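Local coordinates for pyruvate carboxylase protein (PDB 2QF7) that belongs to the multidomain biotin-dependent carboxylases, joining an ATP-grasp module, a TIM-barrel domain and a biotin-carrier-type domain in one chain, at residues 1093-1098 and 1137-1142. Residues are numbered along the deposited sequence; the frame is centred on the assembly and turned at random.
Sequences GNAAHV and AEKDGT
Ala1095 meets Lys1139 mainly through its carbonyl group, a compact illustration of how the aliphatic part of a lysine can serve as a packing surface while its charge is used elsewhere. The lysine CD lies 3.1 Å from Ala1095 O, a tight approach, and at 4.4 Å from Ala1095 CB it also runs loosely past the methyl. With Lys1139 CG flanked by both backbone neighbours of CA (chi1 46°), the side chain heads for the loop at Ala1095; a bend at chi3 (-99°) then turns its end along the peptide towards Ala1096. That peptide is cis, unusual ahead of a residue other than proline, and Ala1096 itself has a positive phi of 82°. Lys1139 NZ passes 3.6 Å from Ala1096 N, two donors merely in proximity, and the ammonium makes a cation-pi contact with Tyr1163, which hydrogen-bonds through its backbone with the backbone of Ala1096. The setting is the biotinyl-type domain, a flattened beta barrel: here the loop leading into strand 1097-1099 touches the loop that follows strand 1133-1136, at the surface. His1097 begins the strand and reaches back to Asn1094, by a weak hydrogen bond from His1097 N to Asn1094 O and with Asn1094 ND2 over one imidazole face, 3.2 Å from its plane and displaced from the centre; His1097 ND1 is hydrogen-bonded to Glu1091 N. Val1098 continues the strand, pairing with 1159-1162 and resting, like Ala1137, on Leu1123 and Tyr1163.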
loop_
_atom_site.group_PDB
_atom_site.type_symbol
_atom_site.label_atom_id
_atom_site.label_comp_id
_atom_site.label_asym_id
_atom_site.label_seq_id
_atom_site.Cartn_x
_atom_site.Cartn_y
_atom_site.Cartn_z
ATOM N N GLY A 1093 37.192 -3.195 -7.204
ATOM C CA GLY A 1093 38.410 -3.957 -7.459
ATOM C C GLY A 1093 38.449 -4.918 -8.642
ATOM O O GLY A 1093 39.310 -4.771 -9.523
ATOM N N ASN A 1094 37.529 -5.894 -8.669
ATOM C CA ASN A 1094 37.754 -7.110 -9.468
ATOM C C ASN A 1094 37.101 -7.235 -10.833
ATOM O O ASN A 1094 36.156 -6.513 -11.174
ATOM C CB ASN A 1094 37.636 -8.409 -8.640
ATOM C CG ASN A 1094 36.237 -8.685 -8.145
ATOM O OD1 ASN A 1094 35.885 -9.838 -7.886
ATOM N ND2 ASN A 1094 35.434 -7.636 -7.983
ATOM N N ALA A 1095 37.605 -8.218 -11.577
ATOM C CA ALA A 1095 37.699 -8.126 -13.025
ATOM C C ALA A 1095 36.812 -8.913 -14.029
ATOM O O ALA A 1095 36.644 -8.378 -15.132
ATOM C CB ALA A 1095 39.173 -8.264 -13.429
ATOM N N ALA A 1096 36.202 -10.087 -13.775
ATOM C CA ALA A 1096 35.591 -10.674 -12.550
ATOM C C ALA A 1096 34.153 -10.189 -12.283
ATOM O O ALA A 1096 33.198 -10.970 -12.348
ATOM C CB ALA A 1096 36.471 -10.607 -11.320
ATOM N N HIS A 1097 34.003 -8.898 -12.018
ATOM C CA HIS A 1097 32.697 -8.308 -11.757
ATOM C C HIS A 1097 32.349 -7.356 -12.881
ATOM O O HIS A 1097 33.204 -6.606 -13.359
ATOM C CB HIS A 1097 32.695 -7.561 -10.419
ATOM C CG HIS A 1097 32.532 -8.447 -9.219
ATOM N ND1 HIS A 1097 32.210 -7.951 -7.973
ATOM C CD2 HIS A 1097 32.631 -9.791 -9.072
ATOM C CE1 HIS A 1097 32.123 -8.949 -7.108
ATOM N NE2 HIS A 1097 32.376 -10.077 -7.749
ATOM N N VAL A 1098 31.091 -7.415 -13.308
ATOM C CA VAL A 1098 30.539 -6.479 -14.276
ATOM C C VAL A 1098 29.545 -5.591 -13.517
ATOM O O VAL A 1098 28.426 -6.015 -13.187
ATOM C CB VAL A 1098 29.855 -7.218 -15.474
ATOM C CG1 VAL A 1098 29.193 -6.218 -16.434
ATOM C CG2 VAL A 1098 30.855 -8.104 -16.196
ATOM N N ALA A 1137 31.849 -6.016 -22.676
ATOM C CA ALA A 1137 32.799 -6.861 -21.970
ATOM C C ALA A 1137 34.180 -6.206 -22.036
ATOM O O ALA A 1137 34.633 -5.812 -23.109
ATOM C CB ALA A 1137 32.825 -8.253 -22.585
ATOM N N GLU A 1138 34.831 -6.065 -20.886
ATOM C CA GLU A 1138 36.125 -5.378 -20.836
ATOM C C GLU A 1138 37.312 -6.299 -21.126
ATOM O O GLU A 1138 38.424 -5.829 -21.373
ATOM C CB GLU A 1138 36.308 -4.657 -19.493
ATOM C CG GLU A 1138 35.656 -3.280 -19.423
ATOM C CD GLU A 1138 35.882 -2.589 -18.081
ATOM O OE1 GLU A 1138 37.001 -2.709 -17.518
ATOM O OE2 GLU A 1138 34.941 -1.923 -17.584
ATOM N N LYS A 1139 37.065 -7.606 -21.113
ATOM C CA LYS A 1139 38.128 -8.603 -21.228
ATOM C C LYS A 1139 37.626 -9.882 -21.890
ATOM O O LYS A 1139 36.420 -10.068 -22.077
ATOM C CB LYS A 1139 38.702 -8.931 -19.842
ATOM C CG LYS A 1139 37.634 -9.165 -18.768
ATOM C CD LYS A 1139 38.206 -9.760 -17.488
ATOM C CE LYS A 1139 37.989 -11.262 -17.414
ATOM N NZ LYS A 1139 38.433 -11.792 -16.101
ATOM N N ASP A 1140 38.564 -10.759 -22.239
ATOM C CA ASP A 1140 38.239 -12.111 -22.677
ATOM C C ASP A 1140 37.819 -12.937 -21.471
ATOM O O ASP A 1140 38.406 -12.809 -20.394
ATOM N N GLY A 1141 36.798 -13.770 -21.644
ATOM C CA GLY A 1141 36.443 -14.714 -20.598
ATOM C C GLY A 1141 35.186 -15.523 -20.817
ATOM O O GLY A 1141 34.523 -15.410 -21.852
ATOM N N THR A 1142 34.889 -16.361 -19.826
ATOM C CA THR A 1142 33.632 -17.089 -19.730
ATOM C C THR A 1142 32.853 -16.529 -18.540
ATOM O O THR A 1142 33.328 -16.578 -17.401
ATOM C CB THR A 1142 33.875 -18.600 -19.518
ATOM O OG1 THR A 1142 34.835 -19.072 -20.472
ATOM C CG2 THR A 1142 32.574 -19.392 -19.660
#